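PDB 6UKF: HhaI Restriction Endonuclease from Haemophilus parahaemolyticus, which binds duplex DNA at its short recognition sequence and cleaves it as a restriction endonuclease. Local coordinates for residues Lys48-Ile60 against Phe226-Asn238. Numbering follows the deposited sequence.
With EDO (1,2-ethanediol), chain E; PO4 (phosphate ion), chain Q; nucleotides of chain B.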
ATOM      1  N   LYS A  48       1.308   3.772 -10.008  1.00  8.64           N
ATOM      2  CA  LYS A  48       2.005   2.550  -9.637  1.00 10.03           C
ATOM      3  C   LYS A  48       3.358   2.527 -10.323  1.00  8.72           C
ATOM      4  O   LYS A  48       3.448   2.755 -11.533  1.00  9.50           O
ATOM      5  CB  LYS A  48       1.215   1.306 -10.060  1.00 10.46           C
ATOM      6  CG  LYS A  48      -0.012   1.035  -9.213  1.00 10.36           C
ATOM      7  CD  LYS A  48       0.378   0.541  -7.830  1.00 10.67           C
ATOM      8  CE  LYS A  48      -0.749   0.709  -6.841  1.00 10.30           C
ATOM      9  NZ  LYS A  48      -0.308   0.424  -5.445  1.00  9.14           N
ATOM     10  N   MET A  49       4.402   2.238  -9.553  1.00  9.16           N
ATOM     11  CA  MET A  49       5.697   1.981 -10.148  1.00  9.00           C
ATOM     12  C   MET A  49       5.664   0.635 -10.866  1.00  9.11           C
ATOM     13  O   MET A  49       4.756  -0.174 -10.655  1.00  8.94           O
ATOM     14  CB  MET A  49       6.782   1.989  -9.077  1.00  9.62           C
ATOM     15  CG  MET A  49       6.905   3.324  -8.366  1.00 10.01           C
ATOM     16  SD  MET A  49       8.440   3.515  -7.443  1.00 11.47           S
ATOM     17  CE  MET A  49       9.597   3.798  -8.782  1.00 14.18           C
ATOM     18  N   PRO A  50       6.639   0.379 -11.738  1.00  9.49           N
ATOM     19  CA  PRO A  50       6.633  -0.890 -12.481  1.00 10.08           C
ATOM     20  C   PRO A  50       6.558  -2.130 -11.607  1.00  9.51           C
ATOM     21  O   PRO A  50       5.961  -3.125 -12.029  1.00 10.75           O
ATOM     22  CB  PRO A  50       7.933  -0.823 -13.291  1.00 11.23           C
ATOM     23  CG  PRO A  50       8.141   0.638 -13.513  1.00 12.11           C
ATOM     24  CD  PRO A  50       7.650   1.318 -12.259  1.00 10.74           C
ATOM     25  N   HIS A  51       7.147  -2.111 -10.414  1.00  9.03           N
ATOM     26  CA  HIS A  51       7.066  -3.222  -9.468  1.00  9.30           C
ATOM     27  C   HIS A  51       6.424  -2.689  -8.197  1.00  9.32           C
ATOM     28  O   HIS A  51       7.061  -1.957  -7.432  1.00 10.06           O
ATOM     29  CB  HIS A  51       8.448  -3.799  -9.187  1.00 11.53           C
ATOM     30  CG  HIS A  51       9.158  -4.261 -10.419  1.00 15.69           C
ATOM     31  ND1 HIS A  51       8.908  -5.482 -11.007  1.00 21.61           N
ATOM     32  CD2 HIS A  51      10.094  -3.657 -11.187  1.00 20.33           C
ATOM     33  CE1 HIS A  51       9.669  -5.615 -12.079  1.00 23.53           C
ATOM     34  NE2 HIS A  51      10.398  -4.522 -12.210  1.00 24.23           N
ATOM     35  N   SER A  52       5.164  -3.054  -7.976  1.00  8.35           N
ATOM     36  CA  SER A  52       4.361  -2.508  -6.899  0.83  8.24           C
ATOM     37  C   SER A  52       3.514  -3.614  -6.288  1.00  7.46           C
ATOM     38  O   SER A  52       3.431  -4.728  -6.811  1.00  8.60           O
ATOM     39  CB  SER A  52       3.415  -1.415  -7.416  0.83  8.25           C
ATOM     40  OG  SER A  52       4.126  -0.348  -8.010  0.83  8.68           O
ATOM     41  N   GLN A  53       2.867  -3.285  -5.181  1.00  8.30           N
ATOM     42  CA  GLN A  53       1.789  -4.088  -4.630  1.00  7.99           C
ATOM     43  C   GLN A  53       0.477  -3.374  -4.938  1.00  8.13           C
ATOM     44  O   GLN A  53       0.471  -2.246  -5.434  1.00  9.52           O
ATOM     45  CB  GLN A  53       2.025  -4.356  -3.145  1.00  8.45           C
ATOM     46  CG  GLN A  53       3.298  -5.187  -2.950  1.00  8.75           C
ATOM     47  CD  GLN A  53       3.664  -5.416  -1.503  1.00  8.63           C
ATOM     48  OE1 GLN A  53       3.469  -6.508  -0.971  1.00  8.96           O
ATOM     49  NE2 GLN A  53       4.218  -4.391  -0.860  1.00  8.64           N
ATOM     50  N   CYS A  54      -0.625  -4.102  -4.810  1.00  8.23           N
ATOM     51  CA  CYS A  54      -1.867  -3.630  -5.407  1.00  8.40           C
ATOM     52  C   CYS A  54      -3.116  -4.097  -4.658  1.00  8.23           C
ATOM     53  O   CYS A  54      -4.064  -4.603  -5.259  1.00  9.73           O
ATOM     54  CB  CYS A  54      -1.901  -4.010  -6.886  1.00  9.45           C
ATOM     55  SG  CYS A  54      -2.805  -2.858  -7.919  1.00 11.19           S
ATOM     56  N   GLY A  55      -3.126  -3.966  -3.338  1.00  8.39           N
ATOM     57  CA  GLY A  55      -4.298  -4.289  -2.552  1.00  8.69           C
ATOM     58  C   GLY A  55      -4.084  -5.520  -1.678  1.00  7.53           C
ATOM     59  O   GLY A  55      -3.189  -6.337  -1.906  1.00  7.94           O
ATOM     60  N   GLN A  56      -4.939  -5.645  -0.661  1.00  7.87           N
ATOM     61  CA  GLN A  56      -4.804  -6.724   0.309  1.00  7.85           C
ATOM     62  C   GLN A  56      -6.111  -6.917   1.067  1.00  8.09           C
ATOM     63  O   GLN A  56      -7.013  -6.080   1.018  1.00  8.49           O
ATOM     64  CB  GLN A  56      -3.696  -6.411   1.317  1.00  7.69           C
ATOM     65  CG  GLN A  56      -3.984  -5.179   2.174  1.00  7.62           C
ATOM     66  CD  GLN A  56      -3.159  -5.161   3.431  1.00  8.06           C
ATOM     67  OE1 GLN A  56      -1.962  -4.890   3.391  1.00  8.43           O
ATOM     68  NE2 GLN A  56      -3.788  -5.477   4.558  1.00  8.42           N
ATOM     69  N   PHE A  57      -6.184  -8.034   1.793  1.00  8.49           N
ATOM     70  CA  PHE A  57      -7.200  -8.236   2.820  1.00  8.07           C
ATOM     71  C   PHE A  57      -6.673  -9.245   3.837  1.00  7.95           C
ATOM     72  O   PHE A  57      -5.994 -10.206   3.471  1.00  8.37           O
ATOM     73  CB  PHE A  57      -8.560  -8.677   2.250  1.00  8.39           C
ATOM     74  CG  PHE A  57      -8.506  -9.858   1.318  1.00  8.25           C
ATOM     75  CD1 PHE A  57      -8.649 -11.152   1.800  1.00  8.26           C
ATOM     76  CD2 PHE A  57      -8.358  -9.672  -0.047  1.00  8.99           C
ATOM     77  CE1 PHE A  57      -8.623 -12.236   0.938  1.00  8.85           C
ATOM     78  CE2 PHE A  57      -8.330 -10.753  -0.912  1.00  9.32           C
ATOM     79  CZ  PHE A  57      -8.465 -12.033  -0.420  1.00  9.53           C
ATOM     80  N   VAL A  58      -6.985  -9.013   5.112  1.00  8.51           N
ATOM     81  CA  VAL A  58      -6.528  -9.895   6.181  1.00  8.98           C
ATOM     82  C   VAL A  58      -7.442 -11.109   6.277  1.00  9.05           C
ATOM     83  O   VAL A  58      -8.673 -10.991   6.230  1.00  9.60           O
ATOM     84  CB  VAL A  58      -6.462  -9.131   7.516  1.00  9.13           C
ATOM     85  CG1 VAL A  58      -6.182 -10.083   8.669  1.00 10.42           C
ATOM     86  CG2 VAL A  58      -5.396  -8.048   7.448  1.00 10.12           C
ATOM     87  N   LEU A  59      -6.835 -12.286   6.409  1.00  9.04           N
ATOM     88  CA  LEU A  59      -7.555 -13.521   6.685  1.00  9.20           C
ATOM     89  C   LEU A  59      -7.033 -14.110   7.985  1.00  9.86           C
ATOM     90  O   LEU A  59      -5.821 -14.131   8.223  1.00 10.70           O
ATOM     91  CB  LEU A  59      -7.358 -14.550   5.573  1.00  9.73           C
ATOM     92  CG  LEU A  59      -7.935 -14.212   4.200  1.00  9.45           C
ATOM     93  CD1 LEU A  59      -7.690 -15.375   3.250  1.00 10.22           C
ATOM     94  CD2 LEU A  59      -9.413 -13.880   4.269  1.00 10.07           C
ATOM     95  N   ILE A  60      -7.946 -14.596   8.815  1.00 11.15           N
ATOM     96  CA  ILE A  60      -7.618 -15.171  10.115  1.00 12.52           C
ATOM     97  C   ILE A  60      -7.786 -16.684  10.011  1.00 12.59           C
ATOM     98  O   ILE A  60      -8.877 -17.154   9.662  1.00 13.83           O
ATOM     99  CB  ILE A  60      -8.511 -14.591  11.225  1.00 16.12           C
ATOM    100  CG1 ILE A  60      -8.383 -13.063  11.277  1.00 20.08           C
ATOM    101  CG2 ILE A  60      -8.156 -15.222  12.561  1.00 19.14           C
ATOM    102  CD1 ILE A  60      -6.981 -12.554  11.528  1.00 24.13           C
ATOM    103  N   PHE A 226       0.922  -8.837  14.201  1.00 13.00           N
ATOM    104  CA  PHE A 226       1.589  -9.622  13.164  1.00 13.06           C
ATOM    105  C   PHE A 226       0.587 -10.513  12.436  1.00 12.63           C
ATOM    106  O   PHE A 226       0.764 -11.727  12.323  1.00 14.94           O
ATOM    107  CB  PHE A 226       2.721 -10.474  13.732  1.00 15.17           C
ATOM    108  CG  PHE A 226       3.896  -9.683  14.221  1.00 17.34           C
ATOM    109  CD1 PHE A 226       4.987  -9.462  13.399  1.00 18.33           C
ATOM    110  CD2 PHE A 226       3.914  -9.168  15.506  1.00 19.91           C
ATOM    111  CE1 PHE A 226       6.074  -8.739  13.847  1.00 20.04           C
ATOM    112  CE2 PHE A 226       4.997  -8.444  15.962  1.00 21.01           C
ATOM    113  CZ  PHE A 226       6.080  -8.229  15.130  1.00 20.83           C
ATOM    114  N   ASN A 227      -0.509  -9.925  11.967  1.00 11.12           N
ATOM    115  CA  ASN A 227      -1.503 -10.703  11.243  1.00 11.08           C
ATOM    116  C   ASN A 227      -1.078 -10.896   9.787  1.00  9.66           C
ATOM    117  O   ASN A 227      -0.146 -10.261   9.290  1.00 10.41           O
ATOM    118  CB  ASN A 227      -2.878 -10.042  11.345  1.00 12.01           C
ATOM    119  CG  ASN A 227      -3.461 -10.135  12.746  1.00 13.92           C
ATOM    120  OD1 ASN A 227      -3.077 -11.006  13.529  1.00 17.06           O
ATOM    121  ND2 ASN A 227      -4.388  -9.240  13.068  1.00 14.86           N
ATOM    122  N   ALA A 228      -1.773 -11.805   9.106  1.00  9.72           N
ATOM    123  CA  ALA A 228      -1.427 -12.217   7.755  1.00  9.29           C
ATOM    124  C   ALA A 228      -2.506 -11.768   6.781  1.00  8.66           C
ATOM    125  O   ALA A 228      -3.704 -11.849   7.077  1.00  9.69           O
ATOM    126  CB  ALA A 228      -1.263 -13.737   7.676  1.00 11.61           C
ATOM    127  N   ASN A 229      -2.054 -11.325   5.622  1.00  8.33           N
ATOM    128  CA  ASN A 229      -2.969 -10.813   4.591  1.00  8.20           C
ATOM    129  C   ASN A 229      -2.686 -11.447   3.237  1.00  8.03           C
ATOM    130  O   ASN A 229      -1.520 -11.747   2.912  1.00  8.64           O
ATOM    131  CB  ASN A 229      -2.885  -9.284   4.455  1.00  8.82           C
ATOM    132  CG  ASN A 229      -1.484  -8.715   4.603  1.00  8.62           C
ATOM    133  OD1 ASN A 229      -1.273  -7.767   5.365  1.00 12.31           O
ATOM    134  ND2 ASN A 229      -0.519  -9.268   3.875  1.00  9.27           N
ATOM    135  N   VAL A 230      -3.761 -11.698   2.507  1.00  7.53           N
ATOM    136  CA  VAL A 230      -3.648 -11.878   1.070  1.00  8.12           C
ATOM    137  C   VAL A 230      -3.269 -10.532   0.479  1.00  8.05           C
ATOM    138  O   VAL A 230      -3.872  -9.506   0.812  1.00  8.82           O
ATOM    139  CB  VAL A 230      -4.986 -12.377   0.506  1.00  7.78           C
ATOM    140  CG1 VAL A 230      -4.939 -12.443  -1.004  1.00  8.69           C
ATOM    141  CG2 VAL A 230      -5.330 -13.735   1.101  1.00  9.07           C
ATOM    142  N   ILE A 231      -2.249 -10.515  -0.371  1.00  7.54           N
ATOM    143  CA  ILE A 231      -1.727  -9.255  -0.893  1.00  7.52           C
ATOM    144  C   ILE A 231      -1.237  -9.484  -2.314  1.00  7.64           C
ATOM    145  O   ILE A 231      -0.640 -10.518  -2.626  1.00  7.82           O
ATOM    146  CB  ILE A 231      -0.656  -8.663   0.051  1.00  8.26           C
ATOM    147  CG1 ILE A 231      -0.130  -7.334  -0.490  1.00  8.09           C
ATOM    148  CG2 ILE A 231       0.480  -9.656   0.283  1.00  8.90           C
ATOM    149  CD1 ILE A 231       0.527  -6.488   0.569  1.00  9.41           C
ATOM    150  N   PHE A 232      -1.512  -8.514  -3.177  1.00  7.35           N
ATOM    151  CA  PHE A 232      -1.270  -8.639  -4.605  1.00  7.79           C
ATOM    152  C   PHE A 232      -0.019  -7.878  -5.007  1.00  7.66           C
ATOM    153  O   PHE A 232       0.222  -6.762  -4.542  1.00  8.28           O
ATOM    154  CB  PHE A 232      -2.482  -8.124  -5.379  1.00  8.79           C
ATOM    155  CG  PHE A 232      -3.733  -8.882  -5.070  1.00  8.04           C
ATOM    156  CD1 PHE A 232      -4.588  -8.462  -4.068  1.00 10.10           C
ATOM    157  CD2 PHE A 232      -4.023 -10.059  -5.739  1.00 11.22           C
ATOM    158  CE1 PHE A 232      -5.726  -9.180  -3.762  1.00 10.11           C
ATOM    159  CE2 PHE A 232      -5.164 -10.780  -5.437  1.00 11.89           C
ATOM    160  CZ  PHE A 232      -6.016 -10.338  -4.447  1.00  9.79           C
ATOM    161  N   SER A 233       0.779  -8.499  -5.867  1.00  8.22           N
ATOM    162  CA  SER A 233       1.956  -7.879  -6.448  1.00  8.49           C
ATOM    163  C   SER A 233       1.760  -7.766  -7.951  1.00  8.13           C
ATOM    164  O   SER A 233       1.168  -8.648  -8.581  1.00  9.23           O
ATOM    165  CB  SER A 233       3.212  -8.697  -6.154  1.00  9.65           C
ATOM    166  OG  SER A 233       3.528  -8.639  -4.776  1.00 11.86           O
ATOM    167  N   ILE A 234       2.248  -6.670  -8.520  1.00  7.88           N
ATOM    168  CA  ILE A 234       2.093  -6.412  -9.942  1.00  7.86           C
ATOM    169  C   ILE A 234       3.442  -6.036 -10.531  1.00  8.42           C
ATOM    170  O   ILE A 234       4.283  -5.414  -9.872  1.00  8.96           O
ATOM    171  CB  ILE A 234       1.022  -5.333 -10.232  1.00  8.59           C
ATOM    172  CG1 ILE A 234       1.443  -3.964  -9.693  1.00  8.68           C
ATOM    173  CG2 ILE A 234      -0.313  -5.765  -9.640  1.00  9.38           C
ATOM    174  CD1 ILE A 234       0.451  -2.855 -10.020  1.00  9.16           C
ATOM    175  N   SER A 235       3.652  -6.437 -11.783  1.00  8.14           N
ATOM    176  CA  SER A 235       4.867  -6.118 -12.517  0.60  8.86           C
ATOM    177  C   SER A 235       4.472  -5.664 -13.914  1.00  8.57           C
ATOM    178  O   SER A 235       3.773  -6.390 -14.628  1.00  9.08           O
ATOM    179  CB  SER A 235       5.788  -7.336 -12.598  0.60 11.60           C
ATOM    180  OG  SER A 235       7.026  -6.994 -13.191  0.60 13.77           O
ATOM    181  N   LEU A 236       4.919  -4.472 -14.294  1.00  8.89           N
ATOM    182  CA  LEU A 236       4.571  -3.917 -15.594  1.00  9.40           C
ATOM    183  C   LEU A 236       5.073  -4.830 -16.707  1.00  9.29           C
ATOM    184  O   LEU A 236       6.219  -5.285 -16.688  1.00 12.04           O
ATOM    185  CB  LEU A 236       5.184  -2.523 -15.726  1.00 10.83           C
ATOM    186  CG  LEU A 236       4.753  -1.666 -16.919  1.00 11.33           C
ATOM    187  CD1 LEU A 236       3.258  -1.408 -16.913  1.00 11.50           C
ATOM    188  CD2 LEU A 236       5.511  -0.348 -16.904  1.00 14.67           C
ATOM    189  N   LYS A 237       4.203  -5.103 -17.675  1.00  9.64           N
ATOM    190  CA  LYS A 237       4.560  -5.965 -18.791  1.00 10.55           C
ATOM    191  C   LYS A 237       5.576  -5.290 -19.705  1.00 12.41           C
ATOM    192  O   LYS A 237       5.579  -4.069 -19.880  1.00 14.13           O
ATOM    193  CB  LYS A 237       3.318  -6.315 -19.606  1.00 11.08           C
ATOM    194  CG  LYS A 237       2.366  -7.250 -18.892  1.00 11.90           C
ATOM    195  CD  LYS A 237       1.132  -7.513 -19.728  1.00 16.10           C
ATOM    196  CE  LYS A 237       0.358  -8.708 -19.207  1.00 21.11           C
ATOM    197  NZ  LYS A 237      -0.766  -9.070 -20.107  1.00 21.70           N
ATOM    198  N   ASN A 238       6.438  -6.114 -20.301  1.00 15.55           N
ATOM    199  CA  ASN A 238       7.397  -5.663 -21.296  1.00 18.51           C
ATOM    200  C   ASN A 238       6.822  -5.607 -22.709  1.00 15.93           C
ATOM    201  O   ASN A 238       7.496  -5.092 -23.608  1.00 20.50           O
ATOM    202  CB  ASN A 238       8.613  -6.605 -21.321  1.00 24.33           C
ATOM    203  CG  ASN A 238       9.441  -6.545 -20.047  1.00 31.95           C
ATOM    204  OD1 ASN A 238       9.723  -7.571 -19.431  1.00 36.79           O
ATOM    205  ND2 ASN A 238       9.847  -5.343 -19.658  1.00 33.52           N
TER
HETATM  206  C1  EDO E 702      11.165  -0.538  -7.932  1.00 17.84           C
HETATM  207  O1  EDO E 702      11.308  -1.962  -7.962  1.00 19.07           O
HETATM  208  C2  EDO E 702       9.724  -0.153  -8.254  1.00 14.44           C
HETATM  209  O2  EDO E 702       9.452  -0.399  -9.640  1.00 12.87           O
HETATM  210  P   PO4 Q 714      -2.368  -9.028 -23.239  1.00 19.72           P
HETATM  211  O1  PO4 Q 714      -0.889  -9.114 -22.950  1.00 20.22           O
HETATM  212  O2  PO4 Q 714      -2.755 -10.128 -24.195  1.00 23.69           O
HETATM  213  O3  PO4 Q 714      -3.147  -9.177 -21.957  1.00 24.24           O
HETATM  214  O4  PO4 Q 714      -2.686  -7.690 -23.862  1.00 18.11           O
ATOM    215  P    DA B  10       3.702   1.793  -5.312  1.00  8.80           P
ATOM    216  OP1  DA B  10       4.070   2.594  -6.498  1.00  9.77           O
ATOM    217  OP2  DA B  10       2.351   1.202  -5.206  1.00  9.59           O
ATOM    218  O5'  DA B  10       4.710   0.563  -5.127  1.00  9.28           O
ATOM    219  C5'  DA B  10       6.071   0.688  -5.496  1.00  9.74           C
ATOM    220  C4'  DA B  10       6.935   0.842  -4.268  1.00  9.92           C
ATOM    221  O4'  DA B  10       6.755  -0.301  -3.386  1.00 10.63           O
ATOM    222  C3'  DA B  10       8.433   0.918  -4.541  1.00 10.65           C
ATOM    223  O3'  DA B  10       9.005   1.850  -3.640  1.00 11.63           O
ATOM    224  C2'  DA B  10       8.904  -0.516  -4.326  1.00 11.73           C
ATOM    225  C1'  DA B  10       7.988  -0.987  -3.209  1.00 10.84           C
ATOM    226  N9   DA B  10       7.698  -2.413  -3.207  1.00 10.58           N
ATOM    227  C8   DA B  10       7.312  -3.181  -4.269  1.00 11.17           C
ATOM    228  N7   DA B  10       7.092  -4.436  -3.963  1.00 12.06           N
ATOM    229  C5   DA B  10       7.334  -4.492  -2.601  1.00 11.52           C
ATOM    230  C6   DA B  10       7.276  -5.545  -1.671  1.00 12.49           C
ATOM    231  N6   DA B  10       6.939  -6.793  -2.002  1.00 13.37           N
ATOM    232  N1   DA B  10       7.581  -5.265  -0.386  1.00 12.80           N
ATOM    233  C2   DA B  10       7.918  -4.011  -0.061  1.00 12.52           C
ATOM    234  N3   DA B  10       8.006  -2.939  -0.847  1.00 11.09           N
ATOM    235  C4   DA B  10       7.699  -3.252  -2.118  1.00 10.41           C
ATOM    236  P    DC B   7      -7.437  -4.424   4.856  1.00  8.92           P
ATOM    237  OP1  DC B   7      -8.783  -4.405   4.237  1.00  9.90           O
ATOM    238  OP2  DC B   7      -6.601  -5.638   4.804  1.00  8.98           O
ATOM    239  O5'  DC B   7      -6.600  -3.214   4.236  1.00  9.41           O
ATOM    240  C5'  DC B   7      -7.229  -1.948   4.127  1.00  9.68           C
ATOM    241  C4'  DC B   7      -6.280  -0.909   3.572  1.00  9.64           C
ATOM    242  O4'  DC B   7      -5.280  -0.584   4.572  1.00  9.12           O
ATOM    243  C3'  DC B   7      -5.511  -1.334   2.313  1.00  9.15           C
ATOM    244  O3'  DC B   7      -5.587  -0.287   1.349  1.00  9.33           O
ATOM    245  C2'  DC B   7      -4.095  -1.576   2.814  1.00  8.60           C
ATOM    246  C1'  DC B   7      -4.006  -0.588   3.977  1.00  9.11           C
ATOM    247  N1   DC B   7      -2.997  -0.951   4.995  1.00  8.74           N
ATOM    248  C2   DC B   7      -2.056  -0.000   5.406  1.00  8.74           C
ATOM    249  O2   DC B   7      -2.098   1.143   4.926  1.00  9.35           O
ATOM    250  N3   DC B   7      -1.126  -0.361   6.323  1.00  8.56           N
ATOM    251  C4   DC B   7      -1.118  -1.603   6.816  1.00  8.64           C
ATOM    252  N4   DC B   7      -0.181  -1.916   7.715  1.00  9.84           N
ATOM    253  C5   DC B   7      -2.071  -2.578   6.410  1.00  8.83           C
ATOM    254  C6   DC B   7      -2.981  -2.211   5.508  1.00  8.93           C
TER
HETATM  255  O   HOH W   1      -2.456  -6.073   7.192  1.00  9.33           O
HETATM  256  O   HOH W   2      -3.975 -13.212  10.201  1.00 14.01           O
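Phe57 and Val230 face each other as a hydrogen-bonded pair of antiparallel strands 51-60 and 228-236. Phe57 CG sits between its backbone N and carbonyl carbon (chi1 51°), turning one ring face onto Val230, whose CB lies over it, 3.8 Å from the Phe57 centroid, in a CH-pi contact. Branched Val230 also reaches Leu59, CG2 to CD1 at 3.6 Å. Further along, Ile234 CG2 packs on Cys54 CB at 3.6 Å, while Trp116 stacks on Phe232. Oily side chains suit these five places, Phe57, Leu59, Val230, Phe232 and Ile234, covered partly by helix 80-91. Beside Ile234, Lys48 lays CG 4.0 Å from CD1 and bonds through NZ to Gln53 O and DA10 OP2 of chain B.

Between Gln53 and Gln56 the register slips by one residue, a beta bulge. Gly55 there has positive phi (112°), where a side chain would collide with the carbonyl O of Cys54, so glycine suits the place. Its own O takes Phe232 N at 3.0 Å, nearly along the C=O axis.

DNA is met at the strand's start by Lys48 and Ser52, then at Gln53 and Gln56. Gln56 NE2 donates to DC7 OP2 of chain B at 2.8 Å, and a water joins this amide nitrogen to Asn229 OD1. Gln53 OE1 accepts from Arg155 while its NE2 is hydrogen-bonded to a guanine O6, consistent with base recognition. These are neighbouring strands of a five-stranded antiparallel sheet, where 228-236 also borders 148-156, bearer of calcium ligands Ser151 and Thr153.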